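Local coordinates for putative cytochrome P450 120 (Synechocystis sp., PDB 2VE3), which binds heme and retinoic acid and probably works as a cytochrome P450 monooxygenase, at residues L132-K137 with Y144-R149; F266-G271 with D434-K439; Q291-E296 with F404-I409. All blocks are in the same frame, centred on the assembly; numbering follows the deposited sequence.

Contact 1: residues L132-K137 with Y144-R149; sequences LEQWGK and YPQLRR
Trp135 and Gln146 face each other between helices 121-137 and 143-159, the D and E helices of the cytochrome P450 fold, which join through the short strand 140-142 and run antiparallel in its helical bundle. The short segments differ by 160° in direction, and their axes are 12.1 Å apart, wide enough for an indole and a bent glutamine to slide past each other from opposite directions. Gln146 can be followed outward atom by atom. Its CB lies along the N-H edge of the indole, 3.4 Å from NE1 of Trp135 and also near CZ2. CG, set anti to the carbonyl carbon (chi1 -72°), keeps the same distance from NE1. A bend at chi2 then folds the chain back, so that CD remains close and OE1 accepts the indole N-H: Trp135 NE1 to Gln146 OE1 is 2.9 Å and nearly straight at 167°. The oxygen sits at the ring edge in the indole plane, while the amide stands almost perpendicular to the ring. Tryptophan suits this buried place because it fills much space yet needs just one acceptor for its single polar group. A phenylalanine in its place would probably leave Gln146 OE1 without the indole donor and open a gap beside Leu147. Trp143 meets the indole edge-to-face, and Tyr131 packs against it at a slant. Leu147, an apolar residue on the buried side of its helix, also touches Phe404 of helix 394-411. Toward solvent, the side chains of Gln134 and Gln146 cross at about a right angle without bonding, Gln134 OE1 lying 3.6 Å from Gln146 OE1. At the far end of the indole, Trp135 CH2 rests 4.3 Å from Leu147 CD2.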
loop_
_atom_site.group_PDB
_atom_site.type_symbol
_atom_site.label_atom_id
_atom_site.label_comp_id
_atom_site.label_asym_id
_atom_site.label_seq_id
_atom_site.Cartn_x
_atom_site.Cartn_y
_atom_site.Cartn_z
ATOM N N LEU A 132 7.743 20.020 -5.594
ATOM C CA LEU A 132 7.088 20.559 -6.791
ATOM C C LEU A 132 7.886 21.707 -7.399
ATOM O O LEU A 132 8.058 21.781 -8.619
ATOM C CB LEU A 132 5.653 21.008 -6.472
ATOM C CG LEU A 132 4.641 19.892 -6.201
ATOM C CD1 LEU A 132 3.363 20.427 -5.596
ATOM C CD2 LEU A 132 4.350 19.102 -7.471
ATOM N N GLU A 133 8.377 22.586 -6.527
ATOM C CA GLU A 133 9.233 23.702 -6.915
ATOM C C GLU A 133 10.487 23.229 -7.660
ATOM O O GLU A 133 10.802 23.745 -8.735
ATOM C CB GLU A 133 9.592 24.549 -5.686
ATOM C CG GLU A 133 10.763 25.516 -5.914
ATOM C CD GLU A 133 10.695 26.753 -5.041
ATOM O OE1 GLU A 133 9.656 27.453 -5.076
ATOM O OE2 GLU A 133 11.685 27.035 -4.335
ATOM N N GLN A 134 11.188 22.248 -7.091
ATOM C CA GLN A 134 12.333 21.630 -7.754
ATOM C C GLN A 134 11.954 21.051 -9.125
ATOM O O GLN A 134 12.617 21.343 -10.123
ATOM C CB GLN A 134 12.975 20.551 -6.867
ATOM C CG GLN A 134 14.286 19.982 -7.444
ATOM C CD GLN A 134 14.500 18.491 -7.138
ATOM O OE1 GLN A 134 13.681 17.853 -6.466
ATOM N NE2 GLN A 134 15.608 17.933 -7.639
ATOM N N TRP A 135 10.883 20.252 -9.175
ATOM C CA TRP A 135 10.452 19.611 -10.431
ATOM C C TRP A 135 9.977 20.608 -11.490
ATOM O O TRP A 135 10.207 20.410 -12.685
ATOM C CB TRP A 135 9.370 18.552 -10.190
ATOM C CG TRP A 135 9.757 17.475 -9.216
ATOM C CD1 TRP A 135 11.004 16.941 -9.022
ATOM C CD2 TRP A 135 8.882 16.795 -8.311
ATOM N NE1 TRP A 135 10.955 15.973 -8.044
ATOM C CE2 TRP A 135 9.666 15.867 -7.587
ATOM C CE3 TRP A 135 7.508 16.881 -8.038
ATOM C CZ2 TRP A 135 9.117 15.023 -6.611
ATOM C CZ3 TRP A 135 6.969 16.048 -7.063
ATOM C CH2 TRP A 135 7.776 15.133 -6.361
ATOM N N GLY A 136 9.315 21.665 -11.040
ATOM C CA GLY A 136 8.886 22.749 -11.920
ATOM C C GLY A 136 10.011 23.542 -12.578
ATOM O O GLY A 136 9.807 24.122 -13.648
ATOM N N LYS A 137 11.183 23.573 -11.930
ATOM C CA LYS A 137 12.398 24.199 -12.472
ATOM C C LYS A 137 13.052 23.362 -13.556
ATOM O O LYS A 137 13.615 23.909 -14.504
ATOM C CB LYS A 137 13.434 24.440 -11.375
ATOM C CG LYS A 137 13.140 25.603 -10.451
ATOM C CD LYS A 137 14.315 25.840 -9.521
ATOM C CE LYS A 137 13.849 26.289 -8.141
ATOM N NZ LYS A 137 14.993 26.495 -7.207
ATOM N N TYR A 144 9.118 8.763 -11.414
ATOM C CA TYR A 144 8.931 7.699 -10.446
ATOM C C TYR A 144 9.963 7.733 -9.272
ATOM O O TYR A 144 9.551 7.757 -8.119
ATOM C CB TYR A 144 8.772 6.322 -11.117
ATOM C CG TYR A 144 8.570 5.216 -10.105
ATOM C CD1 TYR A 144 7.333 5.043 -9.461
ATOM C CD2 TYR A 144 9.623 4.361 -9.765
ATOM C CE1 TYR A 144 7.150 4.055 -8.504
ATOM C CE2 TYR A 144 9.447 3.352 -8.820
ATOM C CZ TYR A 144 8.211 3.211 -8.189
ATOM O OH TYR A 144 8.051 2.220 -7.258
ATOM N N PRO A 145 11.289 7.785 -9.566
ATOM C CA PRO A 145 12.331 7.840 -8.521
ATOM C C PRO A 145 12.247 9.074 -7.633
ATOM O O PRO A 145 12.609 9.017 -6.454
ATOM C CB PRO A 145 13.640 7.896 -9.327
ATOM C CG PRO A 145 13.296 7.374 -10.662
ATOM C CD PRO A 145 11.889 7.784 -10.914
ATOM N N GLN A 146 11.781 10.177 -8.210
ATOM C CA GLN A 146 11.505 11.409 -7.474
ATOM C C GLN A 146 10.365 11.267 -6.474
ATOM O O GLN A 146 10.469 11.748 -5.352
ATOM C CB GLN A 146 11.187 12.555 -8.436
ATOM C CG GLN A 146 12.386 13.071 -9.219
ATOM C CD GLN A 146 13.521 13.563 -8.336
ATOM O OE1 GLN A 146 13.350 14.465 -7.498
ATOM N NE2 GLN A 146 14.698 12.984 -8.537
ATOM N N LEU A 147 9.275 10.632 -6.903
ATOM C CA LEU A 147 8.133 10.370 -6.034
ATOM C C LEU A 147 8.551 9.496 -4.855
ATOM O O LEU A 147 8.066 9.700 -3.755
ATOM C CB LEU A 147 6.992 9.716 -6.815
ATOM C CG LEU A 147 6.285 10.620 -7.845
ATOM C CD1 LEU A 147 5.488 9.762 -8.813
ATOM C CD2 LEU A 147 5.380 11.674 -7.188
ATOM N N ARG A 148 9.474 8.558 -5.103
ATOM C CA ARG A 148 10.037 7.695 -4.064
ATOM C C ARG A 148 10.834 8.489 -3.039
ATOM O O ARG A 148 10.790 8.176 -1.850
ATOM C CB ARG A 148 10.914 6.591 -4.659
ATOM C CG ARG A 148 10.136 5.513 -5.384
ATOM C CD ARG A 148 10.968 4.274 -5.656
ATOM N NE ARG A 148 11.236 3.520 -4.437
ATOM C CZ ARG A 148 10.411 2.633 -3.891
ATOM N NH1 ARG A 148 9.236 2.370 -4.459
ATOM N NH2 ARG A 148 10.764 2.010 -2.761
ATOM N N ARG A 149 11.546 9.522 -3.491
ATOM C CA ARG A 149 12.297 10.384 -2.561
ATOM C C ARG A 149 11.342 11.171 -1.679
ATOM O O ARG A 149 11.504 11.190 -0.464
ATOM C CB ARG A 149 13.268 11.315 -3.291
ATOM C CG ARG A 149 14.404 10.575 -4.008
ATOM C CD ARG A 149 15.681 11.424 -4.144
ATOM N NE ARG A 149 16.691 11.025 -3.155
ATOM C CZ ARG A 149 17.606 10.070 -3.342
ATOM N NH1 ARG A 149 17.664 9.402 -4.496
ATOM N NH2 ARG A 149 18.465 9.778 -2.374
#

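Contact 2: residues F266-G271 with D434-K439; sequences FCLLLG and DNLRVK
Leu436 reaches across to Cys267 and Leu268 and carries nearly all of this buried contact from its side. Its CD1 methyl lies 3.6 Å from Cys267 CB and also approaches the helix backbone, 4.1 Å from Leu268 N. The other methyl turns along the helix, Leu436 CD2 standing 4.2 Å from Leu268 CD1. A leucine fits because its two branches can cover two successive helix residues, and a small cysteine lets the first branch come in close to the main chain. Leu436 reaches the helix with both side-chain torsions off the staggered positions (chi1 -121°), and its backbone has a positive phi, as has that of Asn435 before it. These two residues make the turn leading into strand 437-442, the middle strand of a three-stranded antiparallel sheet with 140-142 and 412-416. In this P450 fold the small sheet lies beside the C-terminal end of the long helix 241-272, the family's helix I. The turn is held by backbone hydrogen bonds between Asn435 and Tyr144 and between Leu436 and Trp143, which join it to the start of helix 143-159. From the neighbouring strand, Leu416 packs on both Leu268 and Leu436, and the indole N-H of Trp414 is hydrogen-bonded to Cys267 O. Farther out, the partly exposed Arg437 forms a salt bridge with Glu140.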
loop_
_atom_site.group_PDB
_atom_site.type_symbol
_atom_site.label_atom_id
_atom_site.label_comp_id
_atom_site.label_asym_id
_atom_site.label_seq_id
_atom_site.Cartn_x
_atom_site.Cartn_y
_atom_site.Cartn_z
ATOM N N PHE A 266 -1.621 8.180 -9.951
ATOM C CA PHE A 266 -2.351 9.450 -10.116
ATOM C C PHE A 266 -1.691 10.336 -11.172
ATOM O O PHE A 266 -2.368 11.016 -11.961
ATOM C CB PHE A 266 -2.432 10.214 -8.781
ATOM C CG PHE A 266 -3.072 11.575 -8.894
ATOM C CD1 PHE A 266 -4.453 11.723 -8.750
ATOM C CD2 PHE A 266 -2.297 12.703 -9.173
ATOM C CE1 PHE A 266 -5.050 12.968 -8.877
ATOM C CE2 PHE A 266 -2.898 13.970 -9.317
ATOM C CZ PHE A 266 -4.278 14.090 -9.160
ATOM N N CYS A 267 -0.363 10.356 -11.159
ATOM C CA CYS A 267 0.393 11.142 -12.128
ATOM C C CYS A 267 0.278 10.514 -13.506
ATOM O O CYS A 267 0.177 11.220 -14.506
ATOM C CB CYS A 267 1.867 11.245 -11.730
ATOM S SG CYS A 267 2.174 12.188 -10.261
ATOM N N LEU A 268 0.316 9.190 -13.556
ATOM C CA LEU A 268 0.070 8.474 -14.792
ATOM C C LEU A 268 -1.338 8.781 -15.329
ATOM O O LEU A 268 -1.479 9.303 -16.447
ATOM C CB LEU A 268 0.290 6.966 -14.593
ATOM C CG LEU A 268 0.066 5.977 -15.747
ATOM C CD1 LEU A 268 0.798 6.382 -17.016
ATOM C CD2 LEU A 268 0.463 4.556 -15.323
ATOM N N LEU A 269 -2.364 8.500 -14.531
ATOM C CA LEU A 269 -3.763 8.619 -15.004
ATOM C C LEU A 269 -4.285 10.030 -15.283
ATOM O O LEU A 269 -5.029 10.255 -16.242
ATOM C CB LEU A 269 -4.713 7.867 -14.077
ATOM C CG LEU A 269 -4.480 6.360 -14.074
ATOM C CD1 LEU A 269 -5.127 5.682 -12.827
ATOM C CD2 LEU A 269 -5.012 5.788 -15.370
ATOM N N LEU A 270 -3.909 10.980 -14.447
ATOM C CA LEU A 270 -4.364 12.354 -14.665
ATOM C C LEU A 270 -3.450 13.007 -15.676
ATOM O O LEU A 270 -3.759 14.062 -16.198
ATOM C CB LEU A 270 -4.425 13.132 -13.353
ATOM C CG LEU A 270 -5.705 13.023 -12.499
ATOM C CD1 LEU A 270 -6.865 13.757 -13.113
ATOM C CD2 LEU A 270 -6.105 11.574 -12.156
ATOM N N GLY A 271 -2.329 12.341 -15.959
ATOM C CA GLY A 271 -1.469 12.671 -17.099
ATOM C C GLY A 271 -2.152 12.394 -18.429
ATOM O O GLY A 271 -2.038 13.188 -19.367
ATOM N N ASP A 434 9.202 2.617 -17.650
ATOM C CA ASP A 434 10.137 3.711 -17.939
ATOM C C ASP A 434 10.124 4.877 -16.962
ATOM O O ASP A 434 10.523 5.985 -17.321
ATOM C CB ASP A 434 9.979 4.228 -19.381
ATOM C CG ASP A 434 10.609 3.293 -20.406
ATOM O OD1 ASP A 434 11.263 2.309 -20.000
ATOM O OD2 ASP A 434 10.433 3.527 -21.620
ATOM N N ASN A 435 9.683 4.615 -15.729
ATOM C CA ASN A 435 9.781 5.556 -14.595
ATOM C C ASN A 435 9.099 6.923 -14.740
ATOM O O ASN A 435 9.464 7.873 -14.049
ATOM C CB ASN A 435 11.228 5.756 -14.149
ATOM C CG ASN A 435 11.916 4.455 -13.782
ATOM O OD1 ASN A 435 11.577 3.815 -12.789
ATOM N ND2 ASN A 435 12.896 4.063 -14.588
ATOM N N LEU A 436 8.124 7.005 -15.642
ATOM C CA LEU A 436 7.227 8.158 -15.771
ATOM C C LEU A 436 7.942 9.445 -16.143
ATOM O O LEU A 436 8.160 10.326 -15.299
ATOM C CB LEU A 436 6.410 8.362 -14.494
ATOM C CG LEU A 436 4.878 8.343 -14.500
ATOM C CD1 LEU A 436 4.368 9.302 -13.437
ATOM C CD2 LEU A 436 4.218 8.588 -15.863
ATOM N N ARG A 437 8.290 9.564 -17.421
ATOM C CA ARG A 437 8.988 10.742 -17.912
ATOM C C ARG A 437 7.963 11.808 -18.248
ATOM O O ARG A 437 7.047 11.569 -19.033
ATOM C CB ARG A 437 9.826 10.396 -19.142
ATOM C CG ARG A 437 10.842 9.298 -18.885
ATOM C CD ARG A 437 11.685 8.980 -20.122
ATOM N NE ARG A 437 12.822 8.142 -19.740
ATOM C CZ ARG A 437 13.946 8.609 -19.196
ATOM N NH1 ARG A 437 14.095 9.912 -18.986
ATOM N NH2 ARG A 437 14.926 7.772 -18.861
ATOM N N VAL A 438 8.124 12.978 -17.638
ATOM C CA VAL A 438 7.165 14.089 -17.759
ATOM C C VAL A 438 7.864 15.432 -17.970
ATOM O O VAL A 438 9.063 15.551 -17.745
ATOM C CB VAL A 438 6.268 14.206 -16.496
ATOM C CG1 VAL A 438 5.452 12.934 -16.293
ATOM C CG2 VAL A 438 7.112 14.537 -15.243
ATOM N N LYS A 439 7.112 16.421 -18.439
ATOM C CA LYS A 439 7.483 17.823 -18.307
ATOM C C LYS A 439 6.323 18.467 -17.584
ATOM O O LYS A 439 5.169 18.228 -17.949
ATOM C CB LYS A 439 7.665 18.488 -19.677
ATOM C CG LYS A 439 9.103 18.473 -20.183
ATOM C CD LYS A 439 9.169 18.625 -21.694
ATOM C CE LYS A 439 10.521 18.157 -22.231
ATOM N NZ LYS A 439 10.462 18.014 -23.708
#

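Contact 3: residues Q291-E296 with F404-I409; sequences QELTAE and FATRLI
Arg407 projects from helix 404-409 into the loop 291-296, where Leu293 and Gln291 receive its guanidinium. The arginine starts with CG anti to the carbonyl carbon (chi1 -69°) and bends at chi2, after which the chain extends toward the loop. Its NH2 donates to the backbone carbonyl of Gln291, with Arg407 NH2 to Gln291 O at 2.7 Å and an N-H...O angle of 158°. The acceptor lies in the guanidinium plane, although the donor itself is tilted out of the carbonyl plane. Because the acceptor is a main-chain oxygen, the bond holds the loop backbone itself, and not a side chain, to the helix. Leu293 takes one face of the flat group: its CD1 sits over the centre, 3.5 Å from Arg407 CZ, and its CB is equally near Arg407 NH2. Leucine suits this spot, since a methyl can cover the weakly solvated face of a guanidinium without competing for its N-H groups, which point outward in the plane. The same methyl continues to the helix surface, with Leu293 CD1 3.8 Å from Thr406 CG2; the threonine hydroxyl turns back to Lys402 O within its own helix. Over the opposite face, toward the rim, comes the amide of exposed Gln291, its NE2 3.8 Å from Arg407 NH1 and its plane inclined by 47°; this is contact without a bond. The buried charge is probably balanced by Asp125, which forms a salt bridge with NH2, while Gln410 accepts a hydrogen bond from NH1. The arrangement ties the loop between helices 274-285 and 295-298 to the L helix of the P450 fold, 394-411, which begins just after Cys391, the probable axial ligand of the heme iron.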
loop_
_atom_site.group_PDB
_atom_site.type_symbol
_atom_site.label_atom_id
_atom_site.label_comp_id
_atom_site.label_asym_id
_atom_site.label_seq_id
_atom_site.Cartn_x
_atom_site.Cartn_y
_atom_site.Cartn_z
ATOM N N GLN A 291 -1.442 29.910 -0.609
ATOM C CA GLN A 291 -0.709 28.905 0.144
ATOM C C GLN A 291 -1.614 28.431 1.279
ATOM O O GLN A 291 -1.459 27.315 1.783
ATOM C CB GLN A 291 0.646 29.421 0.637
ATOM C CG GLN A 291 1.832 28.785 -0.098
ATOM C CD GLN A 291 1.719 28.871 -1.619
ATOM O OE1 GLN A 291 2.024 29.902 -2.220
ATOM N NE2 GLN A 291 1.291 27.779 -2.244
ATOM N N GLU A 292 -2.570 29.286 1.645
ATOM C CA GLU A 292 -3.606 28.960 2.626
ATOM C C GLU A 292 -4.380 27.703 2.222
ATOM O O GLU A 292 -5.247 27.742 1.339
ATOM C CB GLU A 292 -4.555 30.143 2.809
ATOM N N LEU A 293 -4.035 26.591 2.873
ATOM C CA LEU A 293 -4.688 25.300 2.662
ATOM C C LEU A 293 -4.768 24.545 3.996
ATOM O O LEU A 293 -3.739 24.141 4.550
ATOM C CB LEU A 293 -3.920 24.476 1.614
ATOM C CG LEU A 293 -4.525 23.174 1.065
ATOM C CD1 LEU A 293 -3.725 22.658 -0.124
ATOM C CD2 LEU A 293 -4.647 22.090 2.128
ATOM N N THR A 294 -5.988 24.361 4.500
ATOM C CA THR A 294 -6.224 23.670 5.773
ATOM C C THR A 294 -6.822 22.283 5.590
ATOM O O THR A 294 -7.231 21.912 4.497
ATOM C CB THR A 294 -7.173 24.470 6.695
ATOM O OG1 THR A 294 -8.077 25.240 5.897
ATOM C CG2 THR A 294 -6.384 25.396 7.611
ATOM N N ALA A 295 -6.877 21.530 6.685
ATOM C CA ALA A 295 -7.505 20.216 6.715
ATOM C C ALA A 295 -8.989 20.270 6.348
ATOM O O ALA A 295 -9.524 19.321 5.776
ATOM C CB ALA A 295 -7.316 19.579 8.084
ATOM N N GLU A 296 -9.647 21.376 6.682
ATOM C CA GLU A 296 -11.066 21.530 6.375
ATOM C C GLU A 296 -11.275 21.895 4.895
ATOM O O GLU A 296 -12.340 21.639 4.336
ATOM C CB GLU A 296 -11.743 22.546 7.319
ATOM C CG GLU A 296 -11.365 22.415 8.829
ATOM C CD GLU A 296 -11.452 20.979 9.384
ATOM O OE1 GLU A 296 -10.389 20.314 9.488
ATOM O OE2 GLU A 296 -12.574 20.514 9.708
ATOM N N PHE A 404 -1.364 16.120 -2.234
ATOM C CA PHE A 404 -0.479 16.087 -3.407
ATOM C C PHE A 404 -1.240 16.394 -4.698
ATOM O O PHE A 404 -0.787 17.175 -5.526
ATOM C CB PHE A 404 0.205 14.722 -3.548
ATOM C CG PHE A 404 1.060 14.603 -4.771
ATOM C CD1 PHE A 404 2.388 15.003 -4.744
ATOM C CD2 PHE A 404 0.539 14.098 -5.953
ATOM C CE1 PHE A 404 3.195 14.894 -5.884
ATOM C CE2 PHE A 404 1.331 13.982 -7.097
ATOM C CZ PHE A 404 2.664 14.377 -7.061
ATOM N N ALA A 405 -2.383 15.739 -4.859
ATOM C CA ALA A 405 -3.242 15.932 -6.005
ATOM C C ALA A 405 -3.592 17.414 -6.122
ATOM O O ALA A 405 -3.542 17.983 -7.223
ATOM C CB ALA A 405 -4.500 15.097 -5.852
ATOM N N THR A 406 -3.901 18.022 -4.977
ATOM C CA THR A 406 -4.337 19.408 -4.901
ATOM C C THR A 406 -3.224 20.374 -5.282
ATOM O O THR A 406 -3.395 21.197 -6.167
ATOM C CB THR A 406 -4.936 19.740 -3.496
ATOM O OG1 THR A 406 -6.165 19.026 -3.314
ATOM C CG2 THR A 406 -5.205 21.237 -3.343
ATOM N N ARG A 407 -2.081 20.265 -4.621
ATOM C CA ARG A 407 -0.946 21.148 -4.922
ATOM C C ARG A 407 -0.381 20.995 -6.327
ATOM O O ARG A 407 0.089 21.974 -6.915
ATOM C CB ARG A 407 0.164 20.978 -3.895
ATOM C CG ARG A 407 -0.191 21.487 -2.524
ATOM C CD ARG A 407 -0.580 22.948 -2.548
ATOM N NE ARG A 407 -0.450 23.528 -1.220
ATOM C CZ ARG A 407 -0.930 24.710 -0.845
ATOM N NH1 ARG A 407 -1.612 25.461 -1.703
ATOM N NH2 ARG A 407 -0.738 25.124 0.409
ATOM N N LEU A 408 -0.414 19.775 -6.860
ATOM C CA LEU A 408 0.102 19.519 -8.196
ATOM C C LEU A 408 -0.805 20.126 -9.265
ATOM O O LEU A 408 -0.325 20.785 -10.186
ATOM C CB LEU A 408 0.294 18.019 -8.441
ATOM C CG LEU A 408 0.703 17.614 -9.869
ATOM C CD1 LEU A 408 2.058 18.176 -10.272
ATOM C CD2 LEU A 408 0.660 16.095 -10.056
ATOM N N ILE A 409 -2.109 19.911 -9.136
ATOM C CA ILE A 409 -3.053 20.425 -10.125
ATOM C C ILE A 409 -3.212 21.956 -10.065
ATOM O O ILE A 409 -3.342 22.610 -11.098
ATOM C CB ILE A 409 -4.402 19.649 -10.098
ATOM C CG1 ILE A 409 -4.196 18.273 -10.738
ATOM C CG2 ILE A 409 -5.508 20.421 -10.846
ATOM C CD1 ILE A 409 -5.391 17.343 -10.693
#

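How the contacts relate
Contact 2 is wholly buried and purely apolar, as befits a turn pressed on helix 241-272; contacts 1 and 3 are partly buried and each adds one polar bond, to a side-chain amide in contact 1 and to a main-chain carbonyl in contact 3. All three converge on helix 394-411. Leu132 CD1 of contact 1 packs on Arg407 CB, and Phe266 CZ and Cys267 SG of contact 2 touch Ala405 CB and Phe404 CE2. Helix 404-409 thus lies among helices 121-137, 143-159 and 241-272, while the 291-296 loop covers part of it, at Thr406 and Arg407. Contacts 1 and 2 also adjoin directly, with Pro145 CD against Asn435 CB.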